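PDB 3PM6: putative fructose-bisphosphate aldolase from Coccidioides immitis, which belongs to the class II fructose-bisphosphate aldolase family, a zinc-containing group of enzymes built on the closed eight-stranded TIM-barrel fold. Local coordinates for residues P53-L58 and V245-V250; S82-L87 and G297-M302; I44-H49 and A284-I289; V34-G39 and N280-A285; E38-I43 and V71-S76. One frame throughout, in Å; residues are numbered along the deposited sequence.

Interaction 1 (P53-L58 and V245-V250); sequences PAMILL and VAKVNV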
# COMPACT_ATOMS: atom_id res chain seq x y z
N PRO A 53 -3.46 -7.20 -19.78
CA PRO A 53 -2.87 -5.93 -19.43
C PRO A 53 -3.84 -5.19 -18.50
O PRO A 53 -5.00 -5.58 -18.40
CB PRO A 53 -2.82 -5.22 -20.77
CG PRO A 53 -4.03 -5.77 -21.50
CD PRO A 53 -3.88 -7.23 -21.19
N ALA A 54 -3.35 -4.17 -17.79
CA ALA A 54 -4.19 -3.37 -16.89
C ALA A 54 -3.48 -2.09 -16.58
O ALA A 54 -2.33 -1.93 -16.89
CB ALA A 54 -4.49 -4.13 -15.55
N MET A 55 -4.19 -1.16 -15.96
CA MET A 55 -3.56 0.02 -15.42
C MET A 55 -4.06 0.20 -14.01
O MET A 55 -5.24 -0.04 -13.72
CB MET A 55 -3.87 1.26 -16.28
CG MET A 55 -3.18 1.27 -17.64
SD MET A 55 -3.59 2.78 -18.63
CE MET A 55 -2.45 2.50 -20.00
N ILE A 56 -3.17 0.63 -13.14
CA ILE A 56 -3.56 0.96 -11.77
C ILE A 56 -3.73 2.50 -11.77
O ILE A 56 -2.82 3.24 -12.17
CB ILE A 56 -2.46 0.49 -10.75
CG1 ILE A 56 -2.28 -1.04 -10.76
CG2 ILE A 56 -2.71 1.03 -9.35
CD1 ILE A 56 -1.12 -1.51 -9.93
N LEU A 57 -4.91 2.97 -11.35
CA LEU A 57 -5.15 4.41 -11.25
C LEU A 57 -5.12 4.90 -9.82
O LEU A 57 -5.77 4.32 -8.96
CB LEU A 57 -6.47 4.79 -11.94
CG LEU A 57 -6.36 5.01 -13.45
CD1 LEU A 57 -5.80 3.71 -14.15
CD2 LEU A 57 -7.71 5.36 -14.04
N LEU A 58 -4.37 5.96 -9.54
CA LEU A 58 -4.42 6.58 -8.22
C LEU A 58 -4.99 7.99 -8.37
O LEU A 58 -4.86 8.58 -9.44
CB LEU A 58 -3.02 6.62 -7.59
CG LEU A 58 -2.41 5.27 -7.17
CD1 LEU A 58 -0.96 5.53 -6.82
CD2 LEU A 58 -3.15 4.66 -5.93
N VAL A 245 -12.70 3.57 -28.26
CA VAL A 245 -12.31 3.52 -26.85
C VAL A 245 -11.25 2.46 -26.60
O VAL A 245 -11.50 1.27 -26.84
CB VAL A 245 -13.53 3.31 -25.94
CG1 VAL A 245 -13.10 2.95 -24.51
CG2 VAL A 245 -14.38 4.60 -25.96
N ALA A 246 -10.07 2.88 -26.13
CA ALA A 246 -8.97 1.95 -25.91
C ALA A 246 -8.59 1.82 -24.45
O ALA A 246 -7.75 1.01 -24.11
CB ALA A 246 -7.72 2.38 -26.73
N LYS A 247 -9.20 2.64 -23.61
CA LYS A 247 -8.93 2.62 -22.17
C LYS A 247 -10.27 2.84 -21.49
O LYS A 247 -10.98 3.82 -21.79
CB LYS A 247 -7.94 3.73 -21.80
CG LYS A 247 -7.61 3.85 -20.28
CD LYS A 247 -6.50 4.91 -20.09
CE LYS A 247 -6.24 5.28 -18.64
NZ LYS A 247 -7.11 6.41 -18.18
N VAL A 248 -10.61 1.91 -20.59
CA VAL A 248 -11.84 1.99 -19.79
C VAL A 248 -11.52 2.14 -18.30
O VAL A 248 -10.92 1.23 -17.68
CB VAL A 248 -12.71 0.72 -20.02
CG1 VAL A 248 -13.86 0.66 -19.01
CG2 VAL A 248 -13.20 0.66 -21.46
N ASN A 249 -11.94 3.28 -17.74
CA ASN A 249 -11.77 3.60 -16.33
C ASN A 249 -12.92 3.06 -15.50
O ASN A 249 -14.10 3.26 -15.83
CB ASN A 249 -11.73 5.14 -16.10
CG ASN A 249 -10.45 5.78 -16.64
OD1 ASN A 249 -9.68 5.13 -17.36
ND2 ASN A 249 -10.21 7.03 -16.28
N VAL A 250 -12.55 2.52 -14.34
CA VAL A 250 -13.48 1.91 -13.44
C VAL A 250 -13.15 2.34 -12.04
O VAL A 250 -11.99 2.46 -11.69
CB VAL A 250 -13.35 0.37 -13.51
CG1 VAL A 250 -14.35 -0.29 -12.60
CG2 VAL A 250 -13.56 -0.10 -14.94
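L57, K247 and M55 face one another inside the barrel, on two strands that are not neighbours in the sheet: strand 29-33 lies between strand 54-58 and strand 245-250. The axes of the two short strands come no closer than 8.9 Å, so the space between them is bridged entirely by side chains. M55 and L57, two residues apart on one strand, both point inward, and K247 reaches across from the other. The methionine chain is extended beyond CG and meets the lysine at about a right angle, with M55 SD lying 3.6 Å from K247 CE. The aliphatic part of the lysine is therefore clad by the thioether. K247 leaves its strand extended, CG anti to the backbone N (chi1 178°), and turns only at its last torsion (chi4 -89°), which swings the ammonium back toward its own strand. There K247 NZ donates to N249 OD1 over 3.0 Å, in the carbonyl plane and on a lone pair. A salt bridge to E148 gives the same nitrogen a stronger partner, so the buried charge is probably well compensated. L57 attends to the amide: its CD2 lies 3.7 Å from N249 ND2 and 3.9 Å from N249 OD1, standing over the amide group and not against one corner of it. The asparagine is thus held by a hydrogen bond at its oxygen, with the leucine methyl packed on one face. With the side chain of N249 about 4 Å from the zinc ion held by H91, H196 and H227, this is the interior of a TIM barrel close to its metal site.

Interaction 2 (S82-L87 and G297-M302); sequences SVPITL and GKAEFM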
# COMPACT_ATOMS: atom_id res chain seq x y z
N SER A 82 3.74 -10.10 -14.24
CA SER A 82 4.09 -10.89 -15.45
C SER A 82 3.25 -10.58 -16.68
O SER A 82 3.27 -11.33 -17.65
CB SER A 82 4.03 -12.40 -15.18
OG SER A 82 2.70 -12.82 -14.89
N VAL A 83 2.49 -9.48 -16.61
CA VAL A 83 1.68 -9.01 -17.72
C VAL A 83 1.91 -7.50 -17.73
O VAL A 83 2.39 -6.94 -16.71
CB VAL A 83 0.16 -9.37 -17.55
CG1 VAL A 83 -0.04 -10.89 -17.49
CG2 VAL A 83 -0.47 -8.71 -16.32
N PRO A 84 1.61 -6.83 -18.86
CA PRO A 84 1.81 -5.37 -18.86
C PRO A 84 0.80 -4.62 -17.96
O PRO A 84 -0.42 -4.66 -18.19
CB PRO A 84 1.65 -4.99 -20.33
CG PRO A 84 1.72 -6.27 -21.08
CD PRO A 84 1.12 -7.28 -20.17
N ILE A 85 1.33 -3.96 -16.92
CA ILE A 85 0.55 -3.09 -16.06
C ILE A 85 1.32 -1.78 -15.81
O ILE A 85 2.48 -1.82 -15.40
CB ILE A 85 0.24 -3.75 -14.71
CG1 ILE A 85 -0.29 -5.17 -14.88
CG2 ILE A 85 -0.77 -2.91 -13.94
CD1 ILE A 85 -0.43 -5.92 -13.56
N THR A 86 0.66 -0.64 -16.02
CA THR A 86 1.30 0.65 -15.77
C THR A 86 0.48 1.48 -14.80
O THR A 86 -0.66 1.14 -14.50
CB THR A 86 1.54 1.44 -17.08
OG1 THR A 86 0.28 1.78 -17.66
CG2 THR A 86 2.38 0.59 -18.09
N LEU A 87 1.06 2.60 -14.36
CA LEU A 87 0.52 3.42 -13.30
C LEU A 87 0.09 4.82 -13.80
O LEU A 87 0.85 5.51 -14.46
CB LEU A 87 1.53 3.53 -12.16
CG LEU A 87 1.13 4.37 -10.96
CD1 LEU A 87 -0.12 3.80 -10.27
CD2 LEU A 87 2.31 4.43 -9.99
N GLY A 297 -6.91 -12.51 -21.74
CA GLY A 297 -6.08 -13.28 -22.66
C GLY A 297 -5.17 -12.47 -23.56
O GLY A 297 -4.29 -13.03 -24.20
N LYS A 298 -5.34 -11.14 -23.60
CA LYS A 298 -4.58 -10.33 -24.56
C LYS A 298 -3.09 -10.12 -24.25
O LYS A 298 -2.32 -9.72 -25.14
CB LYS A 298 -5.27 -9.00 -24.84
CG LYS A 298 -6.70 -9.13 -25.43
CD LYS A 298 -6.68 -9.44 -26.97
CE LYS A 298 -8.08 -9.23 -27.59
NZ LYS A 298 -9.13 -10.17 -27.05
N ALA A 299 -2.67 -10.38 -23.01
CA ALA A 299 -1.29 -10.20 -22.64
C ALA A 299 -0.38 -11.19 -23.37
O ALA A 299 0.81 -10.91 -23.56
CB ALA A 299 -1.10 -10.32 -21.11
N GLU A 300 -0.95 -12.32 -23.81
CA GLU A 300 -0.19 -13.35 -24.57
C GLU A 300 0.48 -12.80 -25.84
O GLU A 300 1.56 -13.24 -26.22
CB GLU A 300 -1.08 -14.55 -24.95
N PHE A 301 -0.18 -11.84 -26.50
CA PHE A 301 0.35 -11.27 -27.74
C PHE A 301 1.00 -9.90 -27.51
O PHE A 301 1.39 -9.22 -28.45
CB PHE A 301 -0.76 -11.19 -28.81
N MET A 302 1.10 -9.52 -26.24
CA MET A 302 1.89 -8.37 -25.84
C MET A 302 3.16 -8.90 -25.18
O MET A 302 4.25 -8.44 -25.47
CB MET A 302 1.10 -7.50 -24.86
CG MET A 302 -0.28 -7.12 -25.39
SD MET A 302 -1.36 -6.36 -24.16
CE MET A 302 -0.71 -4.68 -24.22
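V83 and A299 bring the two backbones together, their CA atoms 5.9 Å apart, where the loop leading into strand 85-92 runs past a short 3-10 turn near the end of the modelled chain. In this TIM barrel the place is the N-terminal end of the strand, the end away from the zinc ligand H91. The turn begins after G297, whose backbone adopts a positive phi, and its first two internal bonds are weak; the third, from M302 N to A299 O, is firmer at 3.0 Å. That turn presents A299 and M302 to the same side. The methyl of A299 is seated between V83 and P84, with V83 CG1 at 3.8 Å from A299 CB. V83 owes this to a first torsion of -61°, which sets CG1 anti to its carbonyl carbon. Farther along, the proline ring touches both partners by different atoms. L18 and F21 of helix 16-24 add to the apolar surroundings, the former against P84 and the latter against M302, while V83 also rests on A47 of helix 37-49. All contacts across the pair are apolar, and they end at the ring of P84: its CD lies 3.9 Å from A299 CB, its CG 4.0 Å from M302 CB.

Interaction 3 (I44-H49 and A284-I289); sequences IRAAEH and AAVEKI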
# COMPACT_ATOMS: atom_id res chain seq x y z
N ILE A 44 -3.32 -6.67 -9.83
CA ILE A 44 -2.21 -7.53 -10.26
C ILE A 44 -2.69 -8.98 -10.39
O ILE A 44 -2.36 -9.64 -11.34
CB ILE A 44 -1.01 -7.54 -9.25
CG1 ILE A 44 -0.52 -6.11 -8.91
CG2 ILE A 44 0.13 -8.40 -9.79
CD1 ILE A 44 -0.18 -5.27 -10.09
N ARG A 45 -3.45 -9.47 -9.41
CA ARG A 45 -3.87 -10.87 -9.40
C ARG A 45 -4.86 -11.14 -10.53
O ARG A 45 -4.74 -12.14 -11.27
CB ARG A 45 -4.52 -11.24 -8.08
CG ARG A 45 -3.58 -11.64 -7.01
CD ARG A 45 -4.35 -11.68 -5.70
NE ARG A 45 -3.44 -11.57 -4.57
CZ ARG A 45 -3.75 -11.87 -3.32
NH1 ARG A 45 -4.96 -12.32 -2.99
NH2 ARG A 45 -2.82 -11.75 -2.39
N ALA A 46 -5.84 -10.25 -10.67
CA ALA A 46 -6.85 -10.36 -11.71
C ALA A 46 -6.17 -10.35 -13.06
O ALA A 46 -6.43 -11.22 -13.87
CB ALA A 46 -7.87 -9.22 -11.62
N ALA A 47 -5.26 -9.41 -13.28
CA ALA A 47 -4.55 -9.27 -14.53
C ALA A 47 -3.68 -10.49 -14.85
O ALA A 47 -3.60 -10.94 -16.00
CB ALA A 47 -3.68 -7.99 -14.52
N GLU A 48 -3.00 -11.03 -13.84
CA GLU A 48 -2.18 -12.21 -14.11
C GLU A 48 -3.07 -13.42 -14.32
O GLU A 48 -2.83 -14.20 -15.25
CB GLU A 48 -1.14 -12.43 -13.03
CG GLU A 48 0.02 -11.40 -13.11
CD GLU A 48 1.00 -11.52 -11.95
OE1 GLU A 48 0.67 -12.20 -10.95
OE2 GLU A 48 2.09 -10.92 -12.02
N HIS A 49 -4.11 -13.57 -13.50
CA HIS A 49 -5.03 -14.69 -13.66
C HIS A 49 -5.64 -14.72 -15.08
O HIS A 49 -5.63 -15.76 -15.74
CB HIS A 49 -6.12 -14.70 -12.57
CG HIS A 49 -7.00 -15.92 -12.60
ND1 HIS A 49 -8.35 -15.87 -12.33
CD2 HIS A 49 -6.72 -17.22 -12.89
CE1 HIS A 49 -8.87 -17.08 -12.47
NE2 HIS A 49 -7.90 -17.91 -12.79
N ALA A 284 -12.50 -10.26 -8.18
CA ALA A 284 -13.57 -10.83 -8.99
C ALA A 284 -14.24 -9.73 -9.84
O ALA A 284 -14.49 -9.93 -11.04
CB ALA A 284 -14.61 -11.58 -8.09
N ALA A 285 -14.47 -8.56 -9.25
CA ALA A 285 -15.02 -7.41 -9.98
C ALA A 285 -14.10 -6.95 -11.13
O ALA A 285 -14.57 -6.66 -12.23
CB ALA A 285 -15.35 -6.24 -9.02
N VAL A 286 -12.80 -6.95 -10.89
CA VAL A 286 -11.84 -6.60 -11.95
C VAL A 286 -11.91 -7.60 -13.09
O VAL A 286 -12.05 -7.21 -14.25
CB VAL A 286 -10.38 -6.44 -11.41
CG1 VAL A 286 -9.36 -6.24 -12.50
CG2 VAL A 286 -10.31 -5.27 -10.48
N GLU A 287 -11.86 -8.89 -12.76
CA GLU A 287 -11.96 -9.96 -13.77
C GLU A 287 -13.18 -9.83 -14.67
O GLU A 287 -13.07 -10.08 -15.86
CB GLU A 287 -11.89 -11.37 -13.15
CG GLU A 287 -10.51 -11.64 -12.47
CD GLU A 287 -10.30 -13.08 -11.99
OE1 GLU A 287 -11.26 -13.87 -12.06
OE2 GLU A 287 -9.16 -13.41 -11.55
N LYS A 288 -14.32 -9.44 -14.12
CA LYS A 288 -15.53 -9.28 -14.95
C LYS A 288 -15.37 -8.14 -15.95
O LYS A 288 -15.79 -8.27 -17.12
CB LYS A 288 -16.82 -9.09 -14.12
N ILE A 289 -14.76 -7.04 -15.52
CA ILE A 289 -14.48 -5.92 -16.42
C ILE A 289 -13.61 -6.44 -17.56
O ILE A 289 -13.92 -6.21 -18.73
CB ILE A 289 -13.73 -4.72 -15.72
CG1 ILE A 289 -14.61 -4.06 -14.62
CG2 ILE A 289 -13.17 -3.73 -16.77
CD1 ILE A 289 -15.90 -3.42 -15.15
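A46 and H49 on one helix meet V286 and E287 on another, an alanine closing the distance while histidine and glutamate join at the more exposed edge. The two short helical segments are inclined at 44°, with their axes 8.7 Å apart, and the CA atoms of A46 and E287 come within 5.5 Å. Such closeness depends on the small side chain at the crossing. A46 CB lies 3.4 Å from V286 CG1, tighter than usual for two carbons, and 3.7 Å from E287 CG. The valine offers that methyl because CG1 stands anti to its backbone N. E287 leaves differently: CG lies beside the backbone N and next to A46, the chain continues extended, and the carboxylate beyond it reaches H49, one turn on. H49 swings out to receive it, its ring carried anti to the backbone N. The two side chains cross at roughly a right angle, but the ring and carboxylate planes are only 37° apart. H49 ND1 donates to E287 OE2 over 2.7 Å, at an N-H...O angle of 159°. The oxygen lies nearly in the imidazole plane, whereas the nitrogen approaches from above the carboxylate plane. OE2 is also held by Q283 NE2, one turn earlier on its own helix, and two donors probably stabilise the charged form of the glutamate. Helix 37-49 follows the first barrel strand and helix 271-292 is the last long helix; V286 also leans on V254 of helix 252-265, A47 packs inward on I85 of strand 85-92, and R45 reaches Y65 of the second subunit.

Interaction 4 (V34-G39 and N280-A285); sequences VYNLEG and NAMQAA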
# COMPACT_ATOMS: atom_id res chain seq x y z
N VAL A 34 -7.91 2.70 -7.61
CA VAL A 34 -7.79 2.08 -6.28
C VAL A 34 -7.33 3.10 -5.27
O VAL A 34 -6.79 4.14 -5.67
CB VAL A 34 -6.77 0.92 -6.28
CG1 VAL A 34 -7.27 -0.26 -7.11
CG2 VAL A 34 -5.41 1.39 -6.73
N TYR A 35 -7.52 2.78 -3.98
CA TYR A 35 -7.23 3.67 -2.85
C TYR A 35 -6.29 3.02 -1.85
O TYR A 35 -5.97 3.63 -0.81
CB TYR A 35 -8.50 3.99 -2.06
CG TYR A 35 -9.56 4.70 -2.84
CD1 TYR A 35 -9.59 6.10 -2.94
CD2 TYR A 35 -10.56 3.97 -3.48
CE1 TYR A 35 -10.62 6.73 -3.67
CE2 TYR A 35 -11.55 4.58 -4.19
CZ TYR A 35 -11.59 5.95 -4.27
OH TYR A 35 -12.61 6.48 -5.03
N ASN A 36 -5.88 1.80 -2.14
CA ASN A 36 -5.25 0.98 -1.15
C ASN A 36 -4.52 -0.24 -1.75
O ASN A 36 -4.69 -0.60 -2.94
CB ASN A 36 -6.28 0.54 -0.09
CG ASN A 36 -7.54 -0.05 -0.70
OD1 ASN A 36 -7.47 -0.94 -1.56
ND2 ASN A 36 -8.69 0.45 -0.27
N LEU A 37 -3.67 -0.82 -0.92
CA LEU A 37 -2.90 -1.99 -1.30
C LEU A 37 -3.80 -3.18 -1.66
O LEU A 37 -3.46 -3.92 -2.55
CB LEU A 37 -1.94 -2.38 -0.16
CG LEU A 37 -1.14 -3.69 -0.15
CD1 LEU A 37 -0.42 -3.94 -1.44
CD2 LEU A 37 -0.12 -3.61 0.96
N GLU A 38 -4.93 -3.34 -0.98
CA GLU A 38 -5.85 -4.40 -1.37
C GLU A 38 -6.27 -4.25 -2.84
O GLU A 38 -6.38 -5.24 -3.56
CB GLU A 38 -7.09 -4.44 -0.47
CG GLU A 38 -6.80 -4.78 0.99
CD GLU A 38 -6.68 -3.55 1.88
OE1 GLU A 38 -6.11 -2.52 1.44
OE2 GLU A 38 -7.13 -3.61 3.04
N GLY A 39 -6.54 -3.03 -3.27
CA GLY A 39 -6.95 -2.79 -4.65
C GLY A 39 -5.82 -3.03 -5.62
O GLY A 39 -6.04 -3.56 -6.71
N ASN A 280 -10.10 -10.49 -2.66
CA ASN A 280 -10.79 -11.46 -3.49
C ASN A 280 -12.01 -10.89 -4.17
O ASN A 280 -12.18 -11.08 -5.35
CB ASN A 280 -11.20 -12.70 -2.67
CG ASN A 280 -10.02 -13.44 -2.10
OD1 ASN A 280 -8.90 -13.27 -2.57
ND2 ASN A 280 -10.25 -14.24 -1.05
N ALA A 281 -12.86 -10.22 -3.40
CA ALA A 281 -14.06 -9.60 -3.93
C ALA A 281 -13.75 -8.52 -5.00
O ALA A 281 -14.41 -8.46 -6.07
CB ALA A 281 -14.88 -9.03 -2.80
N MET A 282 -12.73 -7.70 -4.74
CA MET A 282 -12.30 -6.69 -5.71
C MET A 282 -11.69 -7.37 -6.92
O MET A 282 -11.92 -6.92 -8.04
CB MET A 282 -11.31 -5.70 -5.09
CG MET A 282 -11.93 -4.71 -4.10
SD MET A 282 -10.81 -3.34 -3.70
CE MET A 282 -10.00 -4.07 -2.31
N GLN A 283 -10.95 -8.46 -6.70
CA GLN A 283 -10.33 -9.22 -7.81
C GLN A 283 -11.40 -9.75 -8.76
O GLN A 283 -11.24 -9.68 -9.99
CB GLN A 283 -9.46 -10.38 -7.31
CG GLN A 283 -8.63 -11.06 -8.43
CD GLN A 283 -7.87 -12.29 -7.96
OE1 GLN A 283 -7.50 -12.38 -6.78
NE2 GLN A 283 -7.65 -13.26 -8.88
N ALA A 284 -12.50 -10.26 -8.18
CA ALA A 284 -13.57 -10.83 -8.99
C ALA A 284 -14.24 -9.73 -9.84
O ALA A 284 -14.49 -9.93 -11.04
CB ALA A 284 -14.61 -11.58 -8.09
N ALA A 285 -14.47 -8.56 -9.25
CA ALA A 285 -15.02 -7.41 -9.98
C ALA A 285 -14.10 -6.95 -11.13
O ALA A 285 -14.57 -6.66 -12.23
CB ALA A 285 -15.35 -6.24 -9.02
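M282 reaches end-on from helix 271-292 into the first turn of helix 37-49, where its terminal methyl meets E38, G39 and N36 together. Its CG lies beside the backbone N and the chain runs out straight before bending at chi3 (-90°), which lays CE along the helix start. M282 CE sits 3.5 Å from E38 CB and 3.7 Å from G39 N. M282 SD flanks the glycine, which has no side chain, 4.0 Å from G39 CA. N36 comes in at a slant to the methionine, its OD1 4.1 Å from M282 CE. That oxygen has a task of its own: N36 is the N-cap of helix 37-49. Its amide is folded between backbone N and carbonyl carbon (chi1 51°), and N36 OD1 accepts from G39 N over 2.9 Å, nearly along the C=O axis although the N-H itself is bent (144°). The thioether thus lies against a capping bond. E38 offers only the base of its side chain here, since the chain bends at chi2 and leads its carboxylate away to H275 of its own chain. M282 also touches A42, one turn farther along helix 37-49. Around this buried contact, N255 and Y258 of helix 252-265 pack on M282, V278 and T279 meet E38, and the second subunit adjoins the helix start: N36 ND2 is hydrogen-bonded to H275 of that subunit, whose Y65 packs on E38.

Interaction 5 (E38-I43 and V71-S76); sequences EGILAI and VRTAAS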
# COMPACT_ATOMS: atom_id res chain seq x y z
N GLU A 38 -4.93 -3.34 -0.98
CA GLU A 38 -5.85 -4.40 -1.37
C GLU A 38 -6.27 -4.25 -2.84
O GLU A 38 -6.38 -5.24 -3.56
CB GLU A 38 -7.09 -4.44 -0.47
CG GLU A 38 -6.80 -4.78 0.99
CD GLU A 38 -6.68 -3.55 1.88
OE1 GLU A 38 -6.11 -2.52 1.44
OE2 GLU A 38 -7.13 -3.61 3.04
N GLY A 39 -6.54 -3.03 -3.27
CA GLY A 39 -6.95 -2.79 -4.65
C GLY A 39 -5.82 -3.03 -5.62
O GLY A 39 -6.04 -3.56 -6.71
N ILE A 40 -4.60 -2.64 -5.23
CA ILE A 40 -3.39 -2.88 -6.03
C ILE A 40 -3.23 -4.41 -6.22
O ILE A 40 -3.04 -4.89 -7.33
CB ILE A 40 -2.13 -2.22 -5.37
CG1 ILE A 40 -2.21 -0.68 -5.43
CG2 ILE A 40 -0.81 -2.76 -5.96
CD1 ILE A 40 -1.35 0.03 -4.38
N LEU A 41 -3.38 -5.17 -5.14
CA LEU A 41 -3.20 -6.63 -5.21
C LEU A 41 -4.30 -7.25 -6.04
O LEU A 41 -4.02 -8.12 -6.87
CB LEU A 41 -3.18 -7.26 -3.82
CG LEU A 41 -1.85 -7.02 -3.11
CD1 LEU A 41 -1.85 -7.61 -1.70
CD2 LEU A 41 -0.70 -7.59 -3.94
N ALA A 42 -5.54 -6.79 -5.83
CA ALA A 42 -6.67 -7.27 -6.64
C ALA A 42 -6.42 -7.10 -8.13
O ALA A 42 -6.70 -8.02 -8.92
CB ALA A 42 -7.99 -6.58 -6.21
N ILE A 43 -5.87 -5.95 -8.53
CA ILE A 43 -5.57 -5.71 -9.95
C ILE A 43 -4.46 -6.60 -10.52
O ILE A 43 -4.63 -7.17 -11.59
CB ILE A 43 -5.18 -4.24 -10.26
CG1 ILE A 43 -6.35 -3.29 -10.00
CG2 ILE A 43 -4.70 -4.12 -11.71
CD1 ILE A 43 -5.87 -1.83 -9.73
N VAL A 71 2.14 5.40 -4.25
CA VAL A 71 2.74 5.56 -5.57
C VAL A 71 3.84 4.50 -5.73
O VAL A 71 3.86 3.76 -6.72
CB VAL A 71 3.29 6.98 -5.79
CG1 VAL A 71 4.05 7.11 -7.10
CG2 VAL A 71 2.20 7.99 -5.74
N ARG A 72 4.73 4.42 -4.72
CA ARG A 72 5.90 3.53 -4.74
C ARG A 72 5.48 2.06 -4.70
O ARG A 72 6.00 1.24 -5.44
CB ARG A 72 6.85 3.85 -3.57
N THR A 73 4.55 1.73 -3.81
CA THR A 73 3.97 0.39 -3.74
C THR A 73 3.36 -0.02 -5.08
O THR A 73 3.66 -1.08 -5.58
CB THR A 73 2.88 0.31 -2.68
OG1 THR A 73 3.41 0.81 -1.44
CG2 THR A 73 2.40 -1.13 -2.50
N ALA A 74 2.52 0.84 -5.66
CA ALA A 74 1.86 0.54 -6.95
C ALA A 74 2.84 0.47 -8.11
O ALA A 74 2.72 -0.41 -8.97
CB ALA A 74 0.74 1.55 -7.27
N ALA A 75 3.81 1.38 -8.13
CA ALA A 75 4.76 1.41 -9.27
C ALA A 75 5.58 0.12 -9.25
O ALA A 75 5.85 -0.50 -10.30
CB ALA A 75 5.69 2.61 -9.21
N SER A 76 5.94 -0.28 -8.04
CA SER A 76 6.72 -1.48 -7.85
C SER A 76 5.91 -2.74 -8.21
O SER A 76 6.39 -3.57 -8.98
CB SER A 76 7.25 -1.53 -6.40
OG SER A 76 7.82 -2.78 -6.17
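Two torsions of I40 aim its long branch at the neighbouring helix: at chi1 -69° CG1 stands anti to the carbonyl carbon, and at chi2 158° the branch stays extended, so that CD1 arrives foremost at A74. The isoleucine lies along a residue whose whole side chain is a methyl. I40 CD1 is 3.9 Å from A74 CB and 4.1 Å from A74 CA, and I40 CG1 keeps to 4.1 Å from A74 CB, so the outer half of the side chain rests on the alanine and the backbone carbon behind it. The helices can therefore approach until the CA atoms of I40 and A74 are 6.3 Å apart. T73 flanks the CD1 methyl of I40 more loosely, its CG2 4.4 Å from I40 CD1. The first torsion of the threonine turns CG2 to the isoleucine and OG1 back along its own helix, where it is hydrogen-bonded to the backbone oxygen of L69, and also to OG1 of T73 in the second subunit. Here the apolar contact between helices borders on the dimer interface. Between helices 37-49 and 69-80 the chain passes through strand 54-58 and helix 60-66, and the strand forms the floor: A74 and I43 both pack on its I56. L70 and A77 of helix 69-80 add to the lining of I40, as does V34, and L69 and Y65 of the second subunit lie nearby.

Overall arrangement
The five contacts sample the barrel from its interior outward. Interaction 1 spans the interior, close to zinc, and mixes apolar contact with a buried, probably compensated charge. Interactions 3 and 4 join the same two helices, 37-49 and 271-292, and the centres of the contacts lie about 9 Å apart: the deeper one relies on a methionine against a capped helix start, the outer one ends in a histidine-glutamate bond. Interaction 5 turns another side of helix 37-49 to helix 69-80 and is purely apolar; with interaction 4 it borders the second subunit. Interaction 2 is the surface contact, yet its first segment pairs with strand 54-58 of interaction 1, P84 with A54 and T86 with I56.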